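Local coordinates for 2-oxoglutarate dehydrogenase E3 component (Thermus thermophilus, PDB 2YQU), which probably catalyses the NAD(+)-dependent reoxidation of protein-bound dihydrolipoyl groups, working with a bound FAD and a redox-active disulfide, at residues V149-R153 with V154-T158; V388-A392 with K393-I397; V340-H343 with P344-A348; I297-G301 with D302-G306; K367-Y370 with S371-G374. All blocks are in the same frame, centred on the assembly; numbering follows the deposited sequence.

Contact 1. Residues V149-R153 with V154-T158; sequences VDYER and VVTST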
# COMPACT_ATOMS: atom_id res chain seq x y z
N VAL A 149 -23.09 31.77 -2.48
CA VAL A 149 -22.77 30.90 -1.36
C VAL A 149 -23.25 31.56 -0.07
O VAL A 149 -22.78 32.64 0.29
CB VAL A 149 -21.24 30.66 -1.28
CG1 VAL A 149 -20.85 29.88 -0.02
CG2 VAL A 149 -20.77 29.94 -2.53
N ASP A 150 -24.19 30.91 0.61
CA ASP A 150 -24.66 31.35 1.92
C ASP A 150 -24.13 30.46 3.07
O ASP A 150 -24.55 30.61 4.21
CB ASP A 150 -26.20 31.42 1.94
CG ASP A 150 -26.85 30.05 1.85
OD1 ASP A 150 -28.10 29.95 1.96
OD2 ASP A 150 -26.19 29.01 1.67
N TYR A 151 -23.23 29.53 2.74
CA TYR A 151 -22.65 28.60 3.72
C TYR A 151 -23.68 27.73 4.47
O TYR A 151 -23.38 27.15 5.52
CB TYR A 151 -21.73 29.36 4.68
CG TYR A 151 -20.67 30.14 3.93
CD1 TYR A 151 -20.77 31.52 3.77
CD2 TYR A 151 -19.60 29.48 3.33
CE1 TYR A 151 -19.81 32.23 3.05
CE2 TYR A 151 -18.64 30.18 2.62
CZ TYR A 151 -18.75 31.55 2.48
OH TYR A 151 -17.78 32.24 1.77
N GLU A 152 -24.87 27.60 3.90
CA GLU A 152 -25.96 26.82 4.47
C GLU A 152 -26.49 25.85 3.42
O GLU A 152 -26.25 24.64 3.51
CB GLU A 152 -27.09 27.73 4.96
CG GLU A 152 -26.76 28.50 6.23
CD GLU A 152 -27.72 29.65 6.49
OE1 GLU A 152 -28.77 29.74 5.80
OE2 GLU A 152 -27.44 30.48 7.40
N ARG A 153 -27.20 26.38 2.43
CA ARG A 153 -27.75 25.59 1.33
C ARG A 153 -26.79 25.50 0.14
O ARG A 153 -26.71 24.46 -0.51
CB ARG A 153 -29.09 26.20 0.87
CG ARG A 153 -30.24 25.96 1.85
CD ARG A 153 -30.60 24.49 2.02
NE ARG A 153 -31.76 24.27 2.88
CZ ARG A 153 -32.13 23.08 3.35
NH1 ARG A 153 -33.20 22.97 4.13
NH2 ARG A 153 -31.44 21.99 3.03
N VAL A 154 -26.11 26.60 -0.16
CA VAL A 154 -25.03 26.64 -1.13
C VAL A 154 -23.73 26.81 -0.36
O VAL A 154 -23.55 27.81 0.34
CB VAL A 154 -25.20 27.80 -2.13
CG1 VAL A 154 -24.10 27.77 -3.19
CG2 VAL A 154 -26.57 27.73 -2.78
N VAL A 155 -22.82 25.85 -0.49
CA VAL A 155 -21.70 25.70 0.43
C VAL A 155 -20.36 25.47 -0.25
O VAL A 155 -20.30 25.15 -1.44
CB VAL A 155 -21.93 24.50 1.39
CG1 VAL A 155 -23.26 24.64 2.15
CG2 VAL A 155 -21.87 23.16 0.65
N THR A 156 -19.29 25.61 0.53
CA THR A 156 -17.95 25.20 0.15
C THR A 156 -17.61 23.87 0.80
O THR A 156 -18.42 23.29 1.53
CB THR A 156 -16.89 26.25 0.57
OG1 THR A 156 -16.82 26.33 2.01
CG2 THR A 156 -17.28 27.64 0.11
N SER A 157 -16.39 23.39 0.56
CA SER A 157 -15.97 22.09 1.06
C SER A 157 -16.07 22.02 2.58
O SER A 157 -16.35 20.97 3.12
CB SER A 157 -14.55 21.76 0.60
OG SER A 157 -13.66 22.83 0.83
N THR A 158 -15.84 23.13 3.26
CA THR A 158 -15.85 23.13 4.72
C THR A 158 -17.19 22.67 5.31
O THR A 158 -17.23 21.86 6.23
CB THR A 158 -15.50 24.53 5.25
OG1 THR A 158 -14.14 24.84 4.89
CG2 THR A 158 -15.50 24.56 6.75

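Contact 2. Residues V388-A392 with K393-I397; sequences VLAHA and KTDRI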
# COMPACT_ATOMS: atom_id res chain seq x y z
N VAL A 388 2.62 2.26 -16.53
CA VAL A 388 3.94 2.86 -16.43
C VAL A 388 4.34 3.44 -17.79
O VAL A 388 4.25 2.77 -18.81
CB VAL A 388 4.99 1.83 -15.95
CG1 VAL A 388 6.42 2.40 -16.04
CG2 VAL A 388 4.67 1.36 -14.54
N LEU A 389 4.79 4.69 -17.79
CA LEU A 389 5.29 5.34 -18.99
C LEU A 389 6.81 5.41 -18.86
O LEU A 389 7.31 5.94 -17.89
CB LEU A 389 4.70 6.74 -19.11
CG LEU A 389 3.17 6.79 -18.99
CD1 LEU A 389 2.66 8.20 -19.15
CD2 LEU A 389 2.54 5.87 -20.02
N ALA A 390 7.53 4.87 -19.84
CA ALA A 390 9.00 4.88 -19.79
C ALA A 390 9.60 5.44 -21.07
O ALA A 390 9.05 5.26 -22.15
CB ALA A 390 9.52 3.48 -19.55
N HIS A 391 10.74 6.12 -20.96
CA HIS A 391 11.36 6.72 -22.12
C HIS A 391 11.73 5.63 -23.13
O HIS A 391 12.28 4.60 -22.76
CB HIS A 391 12.60 7.52 -21.70
CG HIS A 391 13.05 8.50 -22.73
ND1 HIS A 391 13.77 8.13 -23.84
CD2 HIS A 391 12.86 9.84 -22.83
CE1 HIS A 391 14.02 9.20 -24.58
NE2 HIS A 391 13.48 10.25 -23.99
N ALA A 392 11.43 5.86 -24.40
CA ALA A 392 11.62 4.87 -25.46
C ALA A 392 13.08 4.48 -25.66
O ALA A 392 13.38 3.35 -26.04
CB ALA A 392 11.03 5.38 -26.76
N LYS A 393 13.98 5.40 -25.38
CA LYS A 393 15.40 5.16 -25.59
C LYS A 393 16.14 4.75 -24.31
O LYS A 393 16.90 3.79 -24.34
CB LYS A 393 16.06 6.40 -26.19
CG LYS A 393 17.50 6.18 -26.62
CD LYS A 393 18.05 7.41 -27.35
CE LYS A 393 19.40 7.12 -28.01
NZ LYS A 393 20.45 8.03 -27.47
N THR A 394 15.91 5.47 -23.21
CA THR A 394 16.68 5.25 -21.97
C THR A 394 16.02 4.29 -20.97
O THR A 394 16.65 3.87 -20.01
CB THR A 394 16.93 6.58 -21.23
OG1 THR A 394 15.68 7.15 -20.82
CG2 THR A 394 17.56 7.63 -22.16
N ASP A 395 14.74 3.98 -21.20
CA ASP A 395 13.92 3.20 -20.28
C ASP A 395 13.64 3.89 -18.94
O ASP A 395 13.11 3.28 -18.02
CB ASP A 395 14.53 1.82 -20.04
CG ASP A 395 13.53 0.83 -19.49
OD1 ASP A 395 13.87 0.10 -18.54
OD2 ASP A 395 12.36 0.75 -19.94
N ARG A 396 13.96 5.18 -18.85
CA ARG A 396 13.73 5.95 -17.64
C ARG A 396 12.22 6.06 -17.40
O ARG A 396 11.46 6.38 -18.31
CB ARG A 396 14.40 7.32 -17.77
CG ARG A 396 14.06 8.34 -16.69
CD ARG A 396 14.94 8.28 -15.46
NE ARG A 396 14.72 9.46 -14.64
CZ ARG A 396 15.44 10.58 -14.69
NH1 ARG A 396 16.47 10.70 -15.53
NH2 ARG A 396 15.14 11.60 -13.89
N ILE A 397 11.77 5.78 -16.18
CA ILE A 397 10.35 5.95 -15.85
C ILE A 397 10.03 7.45 -15.92
O ILE A 397 10.69 8.27 -15.29
CB ILE A 397 10.00 5.39 -14.46
CG1 ILE A 397 10.22 3.87 -14.42
CG2 ILE A 397 8.54 5.72 -14.11
CD1 ILE A 397 10.26 3.32 -13.02

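Contact 3. Residues V340-H343 with P344-A348; sequences VYTH and PEIAA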
# COMPACT_ATOMS: atom_id res chain seq x y z
N VAL A 340 -6.56 10.53 -5.38
CA VAL A 340 -7.96 10.73 -5.04
C VAL A 340 -8.36 9.56 -4.15
O VAL A 340 -8.21 8.41 -4.54
CB VAL A 340 -8.84 10.73 -6.30
CG1 VAL A 340 -10.29 11.05 -5.95
CG2 VAL A 340 -8.28 11.70 -7.36
N TYR A 341 -8.89 9.86 -2.96
CA TYR A 341 -9.06 8.84 -1.91
C TYR A 341 -10.48 8.25 -1.85
O TYR A 341 -10.99 7.89 -0.79
CB TYR A 341 -8.62 9.42 -0.57
CG TYR A 341 -7.13 9.66 -0.57
CD1 TYR A 341 -6.61 10.95 -0.66
CD2 TYR A 341 -6.25 8.59 -0.55
CE1 TYR A 341 -5.23 11.16 -0.69
CE2 TYR A 341 -4.88 8.80 -0.58
CZ TYR A 341 -4.38 10.08 -0.64
OH TYR A 341 -3.02 10.25 -0.68
N THR A 342 -11.07 8.14 -3.02
CA THR A 342 -12.28 7.36 -3.24
C THR A 342 -11.91 5.88 -3.23
O THR A 342 -10.76 5.51 -2.99
CB THR A 342 -12.89 7.75 -4.61
OG1 THR A 342 -11.86 7.77 -5.61
CG2 THR A 342 -13.44 9.19 -4.60
N HIS A 343 -12.89 5.02 -3.43
CA HIS A 343 -12.65 3.61 -3.70
C HIS A 343 -13.38 3.28 -4.99
O HIS A 343 -14.60 3.34 -5.03
CB HIS A 343 -13.15 2.72 -2.55
CG HIS A 343 -12.95 1.26 -2.79
ND1 HIS A 343 -11.99 0.52 -2.13
CD2 HIS A 343 -13.58 0.39 -3.62
CE1 HIS A 343 -12.04 -0.73 -2.55
NE2 HIS A 343 -13.00 -0.84 -3.45
N PRO A 344 -12.66 2.97 -6.07
CA PRO A 344 -11.20 2.80 -6.07
C PRO A 344 -10.45 4.11 -5.90
O PRO A 344 -11.01 5.17 -6.15
CB PRO A 344 -10.94 2.25 -7.48
CG PRO A 344 -12.04 2.82 -8.31
CD PRO A 344 -13.23 2.80 -7.41
N GLU A 345 -9.19 4.04 -5.47
CA GLU A 345 -8.32 5.21 -5.51
C GLU A 345 -7.91 5.50 -6.95
O GLU A 345 -7.98 4.65 -7.83
CB GLU A 345 -7.09 5.04 -4.59
CG GLU A 345 -7.50 4.92 -3.13
CD GLU A 345 -6.36 4.93 -2.11
OE1 GLU A 345 -5.16 4.90 -2.47
OE2 GLU A 345 -6.69 4.97 -0.92
N ILE A 346 -7.52 6.75 -7.18
CA ILE A 346 -7.13 7.24 -8.49
C ILE A 346 -5.83 7.99 -8.25
O ILE A 346 -5.75 8.78 -7.31
CB ILE A 346 -8.23 8.16 -9.05
CG1 ILE A 346 -9.61 7.47 -8.99
CG2 ILE A 346 -7.91 8.60 -10.45
CD1 ILE A 346 -10.77 8.38 -9.22
N ALA A 347 -4.81 7.76 -9.06
CA ALA A 347 -3.53 8.44 -8.82
C ALA A 347 -2.68 8.72 -10.05
O ALA A 347 -2.82 8.08 -11.09
CB ALA A 347 -2.73 7.67 -7.78
N ALA A 348 -1.79 9.69 -9.90
CA ALA A 348 -0.83 10.08 -10.92
C ALA A 348 0.47 10.51 -10.28
O ALA A 348 0.48 11.17 -9.25
CB ALA A 348 -1.38 11.21 -11.76
O HOH W 1 -9.39 4.28 -0.67

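Contact 4. Residues I297-G301 with D302-G306; sequences IYAIG and DVVRG. With FAD (flavin-adenine dinucleotide), chain D.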
# COMPACT_ATOMS: atom_id res chain seq x y z
N ILE A 297 12.75 36.78 1.14
CA ILE A 297 11.36 36.40 1.31
C ILE A 297 11.07 35.27 0.35
O ILE A 297 11.27 35.42 -0.86
CB ILE A 297 10.41 37.57 1.04
CG1 ILE A 297 10.78 38.75 1.92
CG2 ILE A 297 8.98 37.14 1.34
CD1 ILE A 297 9.89 39.94 1.72
N TYR A 298 10.62 34.15 0.90
CA TYR A 298 10.31 32.96 0.14
C TYR A 298 8.80 32.75 0.16
O TYR A 298 8.11 33.27 1.03
CB TYR A 298 10.98 31.75 0.76
CG TYR A 298 12.50 31.71 0.68
CD1 TYR A 298 13.28 32.64 1.36
CD2 TYR A 298 13.14 30.71 -0.03
CE1 TYR A 298 14.67 32.58 1.31
CE2 TYR A 298 14.53 30.64 -0.09
CZ TYR A 298 15.29 31.58 0.58
OH TYR A 298 16.67 31.51 0.51
N ALA A 299 8.29 31.96 -0.78
CA ALA A 299 6.87 31.59 -0.78
C ALA A 299 6.71 30.15 -1.25
O ALA A 299 7.44 29.70 -2.12
CB ALA A 299 6.08 32.52 -1.67
N ILE A 300 5.74 29.46 -0.66
CA ILE A 300 5.55 28.01 -0.85
C ILE A 300 4.09 27.60 -0.80
O ILE A 300 3.24 28.34 -0.32
CB ILE A 300 6.30 27.21 0.25
CG1 ILE A 300 5.74 27.56 1.64
CG2 ILE A 300 7.81 27.44 0.17
CD1 ILE A 300 6.15 26.63 2.78
N GLY A 301 3.81 26.39 -1.24
CA GLY A 301 2.51 25.79 -1.11
C GLY A 301 1.48 26.33 -2.08
O GLY A 301 1.81 26.76 -3.19
N ASP A 302 0.23 26.31 -1.66
CA ASP A 302 -0.89 26.71 -2.49
C ASP A 302 -0.82 28.15 -2.98
O ASP A 302 -1.52 28.50 -3.92
CB ASP A 302 -2.22 26.52 -1.75
CG ASP A 302 -2.67 25.09 -1.67
OD1 ASP A 302 -3.85 24.88 -1.27
OD2 ASP A 302 -1.94 24.12 -1.96
N VAL A 303 -0.04 29.01 -2.32
CA VAL A 303 0.06 30.41 -2.72
C VAL A 303 1.00 30.64 -3.92
O VAL A 303 1.00 31.72 -4.49
CB VAL A 303 0.45 31.34 -1.54
CG1 VAL A 303 1.97 31.38 -1.32
CG2 VAL A 303 -0.10 32.73 -1.76
N VAL A 304 1.78 29.64 -4.30
CA VAL A 304 2.65 29.72 -5.47
C VAL A 304 2.27 28.66 -6.50
O VAL A 304 1.39 27.84 -6.26
CB VAL A 304 4.16 29.60 -5.09
CG1 VAL A 304 4.53 30.61 -4.01
CG2 VAL A 304 4.51 28.20 -4.64
N ARG A 305 2.93 28.69 -7.65
CA ARG A 305 2.64 27.77 -8.76
C ARG A 305 2.82 26.31 -8.36
O ARG A 305 3.55 26.01 -7.42
CB ARG A 305 3.52 28.08 -9.98
CG ARG A 305 4.96 27.54 -9.92
CD ARG A 305 5.87 28.25 -8.93
NE ARG A 305 7.19 27.63 -8.82
CZ ARG A 305 7.51 26.67 -7.97
NH1 ARG A 305 6.61 26.15 -7.14
NH2 ARG A 305 8.75 26.20 -7.95
N GLY A 306 2.17 25.42 -9.09
CA GLY A 306 2.35 23.99 -8.91
C GLY A 306 1.14 23.33 -8.28
O GLY A 306 0.22 24.03 -7.84
PA FAD D . -2.80 25.99 4.06
O1A FAD D . -4.05 26.53 3.48
O2A FAD D . -2.91 24.53 4.52
O5B FAD D . -2.33 26.94 5.26
C5B FAD D . -2.38 28.34 5.10
C4B FAD D . -2.61 28.94 6.47
O4B FAD D . -2.27 30.30 6.42
C3B FAD D . -4.08 28.87 6.91
O3B FAD D . -4.19 28.17 8.13
C2B FAD D . -4.50 30.32 7.07
O2B FAD D . -5.33 30.50 8.18
C1B FAD D . -3.16 31.03 7.23
N9A FAD D . -3.09 32.42 6.78
C8A FAD D . -3.38 32.94 5.54
N7A FAD D . -3.11 34.26 5.54
C5A FAD D . -2.65 34.59 6.77
C6A FAD D . -2.22 35.80 7.33
N6A FAD D . -2.07 36.90 6.60
N1A FAD D . -1.79 35.78 8.63
C2A FAD D . -1.76 34.64 9.39
N3A FAD D . -2.18 33.45 8.83
C4A FAD D . -2.62 33.45 7.55
N1 FAD D . -4.14 17.87 -0.26
C2 FAD D . -3.49 16.66 -0.30
O2 FAD D . -2.29 16.59 -0.58
N3 FAD D . -4.18 15.51 -0.03
C4 FAD D . -5.52 15.55 0.28
O4 FAD D . -6.03 14.52 0.70
C4X FAD D . -6.20 16.76 0.33
N5 FAD D . -7.55 16.81 0.64
C5X FAD D . -8.19 18.05 0.69
C6 FAD D . -9.55 18.09 1.00
C7 FAD D . -10.22 19.33 1.06
C7M FAD D . -11.66 19.35 1.50
C8 FAD D . -9.52 20.51 0.81
C8M FAD D . -10.11 21.85 1.16
C9 FAD D . -8.16 20.46 0.49
C9A FAD D . -7.49 19.23 0.43
N10 FAD D . -6.13 19.17 0.10
C10 FAD D . -5.50 17.94 0.06
C1' FAD D . -5.35 20.38 -0.32
C2' FAD D . -4.54 20.87 0.89
O2' FAD D . -5.40 21.19 1.97
C3' FAD D . -3.63 22.04 0.54
O3' FAD D . -2.85 21.72 -0.60
C4' FAD D . -2.68 22.35 1.69
O4' FAD D . -3.40 22.66 2.86
C5' FAD D . -1.73 23.49 1.31
O5' FAD D . -0.91 23.83 2.41
P FAD D . -0.37 25.33 2.60
O1P FAD D . 0.56 25.37 3.77
O2P FAD D . 0.18 25.89 1.29
O3P FAD D . -1.66 26.23 2.94
O HOH W 2 0.94 28.34 0.87

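Contact 5. Residues K367-Y370 with S371-G374; sequences KFPY and SASG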
# COMPACT_ATOMS: atom_id res chain seq x y z
N LYS A 367 1.05 -1.65 -19.15
CA LYS A 367 -0.21 -1.63 -18.42
C LYS A 367 -0.55 -3.03 -17.92
O LYS A 367 -0.48 -4.00 -18.66
CB LYS A 367 -1.32 -1.10 -19.33
CG LYS A 367 -2.65 -0.87 -18.65
CD LYS A 367 -3.53 0.04 -19.49
CE LYS A 367 -5.00 -0.20 -19.24
NZ LYS A 367 -5.83 0.61 -20.18
N PHE A 368 -0.90 -3.11 -16.63
CA PHE A 368 -1.33 -4.35 -16.02
C PHE A 368 -2.65 -4.13 -15.28
O PHE A 368 -2.77 -3.20 -14.47
CB PHE A 368 -0.26 -4.88 -15.06
CG PHE A 368 -0.45 -6.31 -14.70
CD1 PHE A 368 -0.03 -7.31 -15.57
CD2 PHE A 368 -1.06 -6.68 -13.51
CE1 PHE A 368 -0.20 -8.63 -15.24
CE2 PHE A 368 -1.22 -8.01 -13.17
CZ PHE A 368 -0.79 -8.99 -14.05
N PRO A 369 -3.65 -4.95 -15.58
CA PRO A 369 -4.99 -4.77 -15.00
C PRO A 369 -5.14 -5.48 -13.67
O PRO A 369 -4.53 -6.53 -13.45
CB PRO A 369 -5.89 -5.44 -16.03
CG PRO A 369 -5.05 -6.58 -16.54
CD PRO A 369 -3.61 -6.13 -16.47
N TYR A 370 -5.97 -4.91 -12.79
CA TYR A 370 -6.32 -5.54 -11.52
C TYR A 370 -6.97 -6.91 -11.72
O TYR A 370 -6.92 -7.75 -10.82
CB TYR A 370 -7.28 -4.65 -10.72
CG TYR A 370 -6.62 -3.65 -9.79
CD1 TYR A 370 -6.81 -3.72 -8.42
CD2 TYR A 370 -5.82 -2.62 -10.29
CE1 TYR A 370 -6.23 -2.79 -7.56
CE2 TYR A 370 -5.24 -1.70 -9.44
CZ TYR A 370 -5.44 -1.79 -8.08
OH TYR A 370 -4.87 -0.87 -7.25
N SER A 371 -7.58 -7.13 -12.88
CA SER A 371 -8.25 -8.40 -13.19
C SER A 371 -7.28 -9.56 -13.27
O SER A 371 -7.69 -10.71 -13.09
CB SER A 371 -9.03 -8.28 -14.50
OG SER A 371 -8.17 -7.96 -15.57
N ALA A 372 -6.02 -9.28 -13.55
CA ALA A 372 -4.98 -10.30 -13.61
C ALA A 372 -4.19 -10.46 -12.29
O ALA A 372 -3.23 -11.23 -12.24
CB ALA A 372 -4.03 -9.99 -14.76
N SER A 373 -4.59 -9.72 -11.25
CA SER A 373 -3.91 -9.75 -9.95
C SER A 373 -4.52 -10.78 -9.00
O SER A 373 -5.72 -10.73 -8.72
CB SER A 373 -3.99 -8.37 -9.29
OG SER A 373 -3.66 -8.46 -7.92
N GLY A 374 -3.69 -11.70 -8.51
CA GLY A 374 -4.13 -12.70 -7.54
C GLY A 374 -4.70 -12.07 -6.29
O GLY A 374 -5.80 -12.42 -5.85

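Contact 1. Residues V149-R153 with V154-T158
Asp150 and Val154 meet where the loop before strand 154-155 turns into that strand, and the aspartate is a compact example of a side chain that organises the backbone around it. From CB, a chi1 of 68° puts CG between the backbone N and the carbonyl carbon of Asp150, and the carboxylate folds back over its own turn. CG stands 4.1 Å from Val154 N. At the tip, OD2 receives three amides in succession. Glu152 N, 3.0 Å from Asp150 OD2, comes from well above the carboxylate plane and forms an Asx turn. Arg153 N reaches OD2 on the syn side and completes an Asx motif, while Val154 N, 3.0 Å from Asp150 OD2, also arrives on the syn side, tilted well out of the carboxylate plane, with an N-H...O angle of 158°. In return, Val154 O draws the amides of Asp150 and Tyr151, both in weak, strongly bent bonds.

Val149 crosses Val154 at a slant, its CG2 4.0 Å from Val154 CG1. Its other methyl, CG1, comes 3.4 Å from Val154 O and also lies over one face of the Tyr151 ring, whose CE2 sits 3.8 Å from Thr156 CG2. Val154 packs further on Val234 and Pro236 of strand 231-237. Backbone bonds from Arg153 and Val155 to Val256 dock the turn on strand 255-258, at one margin of the parallel sheet of the NAD-binding domain. With three N-H dipoles converging on one oxygen, the carboxylate of Asp150 is probably stabilised as the anion, and three successive amides of the turn are satisfied by one atom.

Contact 2. Residues V388-A392 with K393-I397
The beta hairpin joining strands 385-391 and 397-404 closes its loop between His391 and Arg396, where His391 N donates to Arg396 O at 2.8 Å in a nearly straight bond of 164°. The carbonyl of the same residue also bonds across the loop, taking Asp395 N, 3.0 Å from His391 O, in a more bent bond from above its plane. The imidazole then works as a receiver for the bend itself. With CG anti to the backbone N, chi1 -162°, the ring lies alongside the Lys393 side chain, and ND1 accepts Lys393 N at 3.1 Å, the donor tilted 19° from the ring plane; Thr394 N offers ND1 a second, weak bond. Because ND1 is an acceptor, the ring proton probably resides on NE2.

This hairpin belongs to the antiparallel sheet of the dimerisation domain, and the first pair on the strand side of that closing bond is Ala390 with Ile397, a non-hydrogen-bonded antiparallel pair. Thr394 crosses the histidine at a slant, its OG1 3.2 Å from His391 CB, and the same OG1 accepts Arg396 N at 3.3 Å in an ST turn. Asp395, at a positive phi, turns its carboxylate from the hairpin to a salt bridge with Lys364 and a bond from Glu425 N.

Contact 3. Residues V340-H343 with P344-A348
A chi1 of 47° sets Thr342 OG1 between its own backbone N and carbonyl carbon, from where it donates to Pro344 O at 2.8 Å, while a chi1 of -64° sends the extended Glu345 chain back toward Tyr341. The turn so braced links strands 338-340 and 345-350 of the dimerisation domain in a tight hairpin, with a cis peptide between His343 and Pro344 reversing the chain. Val340 and Ile346 form its hydrogen-bonded antiparallel pair: Val340 N reaches Ile346 O at 2.7 Å, Ile346 N answers to Val340 O at 3.2 Å, and the two side chains lie side by side.

Glu345 OE2 meets the edge of the Tyr341 ring, 3.7 Å from CD2, its carboxylate almost perpendicular to the ring at 89°. That carboxylate forms a salt bridge with Arg375 of the second subunit, which also packs on Tyr341, a residue touching FAD. A water lies 2.8 Å from Glu345 OE2 and 3.0 Å from Thr342 O. With a valine in place of Thr342, the Pro344 carbonyl would probably lose its hydroxyl donor, leaving the cis-proline turn less firmly held. Beyond that bond, Thr342 OG1 rests 3.8 Å from Ile346 CD1.

Contact 4. Residues I297-G301 with D302-G306
Gly301 hands the chain to Asp302 beside the FAD pyrophosphate, and the loop that follows shows how one short turn can hold a cofactor with both backbone and side chain. Asp302 N donates to FAD O2P at 3.0 Å, with an angle of 159°. Its side chain, swung by a chi1 of -76° to lie anti to the carbonyl carbon, runs beside the ribityl chain: Asp302 OD2 accepts the FAD O3' hydroxyl at 2.9 Å, and OD1 is bonded to Ser139 OG. Were Asp302 an alanine, the ribityl O3' would probably be left without this acceptor and the Ser139 hydroxyl without its mate.

Val303 comes next, its CG1 3.4 Å from Ile300 O. That carbonyl and FAD O2P are bridged by a water, which donates at 2.6 Å to Ile300 O and likewise to the phosphate oxygen. The Gly-Asp pair lies just past strand 297-299, an outer strand of the parallel Rossmann-type FAD sheet, and corresponds to the FAD-binding Gly-Asp element of this reductase family. Gly301 has a positive phi, and any CB there would strike O2P.

Val304 completes a type I beta turn, its N donating to Gly301 O at 3.1 Å from above the carbonyl plane; Lys312 NZ grips the same oxygen. Val304 CG1 presses on Ala299 CB at 3.4 Å, a tight carbon contact, while its CG2 lies 3.4 Å from Gly301 O.

Contact 5. Residues K367-Y370 with S371-G374
Pro369 and Tyr370 each lend a carbonyl to an amide three residues ahead, an economical way of satisfying a chain that leaves a strand. Ala372 N donates to Pro369 O at 3.1 Å, and Ser373 N to Tyr370 O at the same 3.1 Å. Both bonds are reasonably straight at hydrogen, but the donors stand far above the carbonyl planes, 57° and 68° out of them, as the tight 3-10 winding of the backbone requires.

Two polar side chains find partners beyond the turn: Tyr370 OH is bonded to Ala405 O, and Ser373, with OG anti to its own N at a chi1 of 165°, occupies the N-cap of helix 374-379 and accepts Ala376 N, so a first-turn amide of the helix is met by a side chain. Strand 363-369 of the dimerisation-domain sheet is thus joined to that helix through a single 3-10 turn; the strand end is held in the sheet by backbone bonds from Phe368 to Ile386 and from Tyr370 to Gly384.

Apolar contacts flank the turn. Ala372 CB approaches the end of the Phe368 ring, 3.5 Å from CZ, and Pro369 CG at 4.0 Å. Pro369 CD covers one face of that ring, off toward its rim, and Phe368 also packs on Ile440 of helix 438-449. Ser371 OG lies against the proline, 3.4 Å from Pro369 CB.

In the fold
From the N terminus the contacts follow in the order 1, 4, 3, 5, 2, each a local turn that closes before the next begins, so none nests or crosses. Contact 1 leads into an outer strand of the NAD-binding sheet, and contact 4 leaves an outer strand of the FAD-binding sheet; their nearest atoms are about 10 Å apart. The remaining three share the antiparallel sheet of the dimerisation domain: 340-348 joins its first two strands, 367-374 takes strand 363-369 into a helix, and 388-397 turns strand 385-391 into 397-404. Contacts 5 and 2 approach to about 5 Å between nearest atoms, whereas the centres of contacts 1 and 2 lie about 45 Å apart.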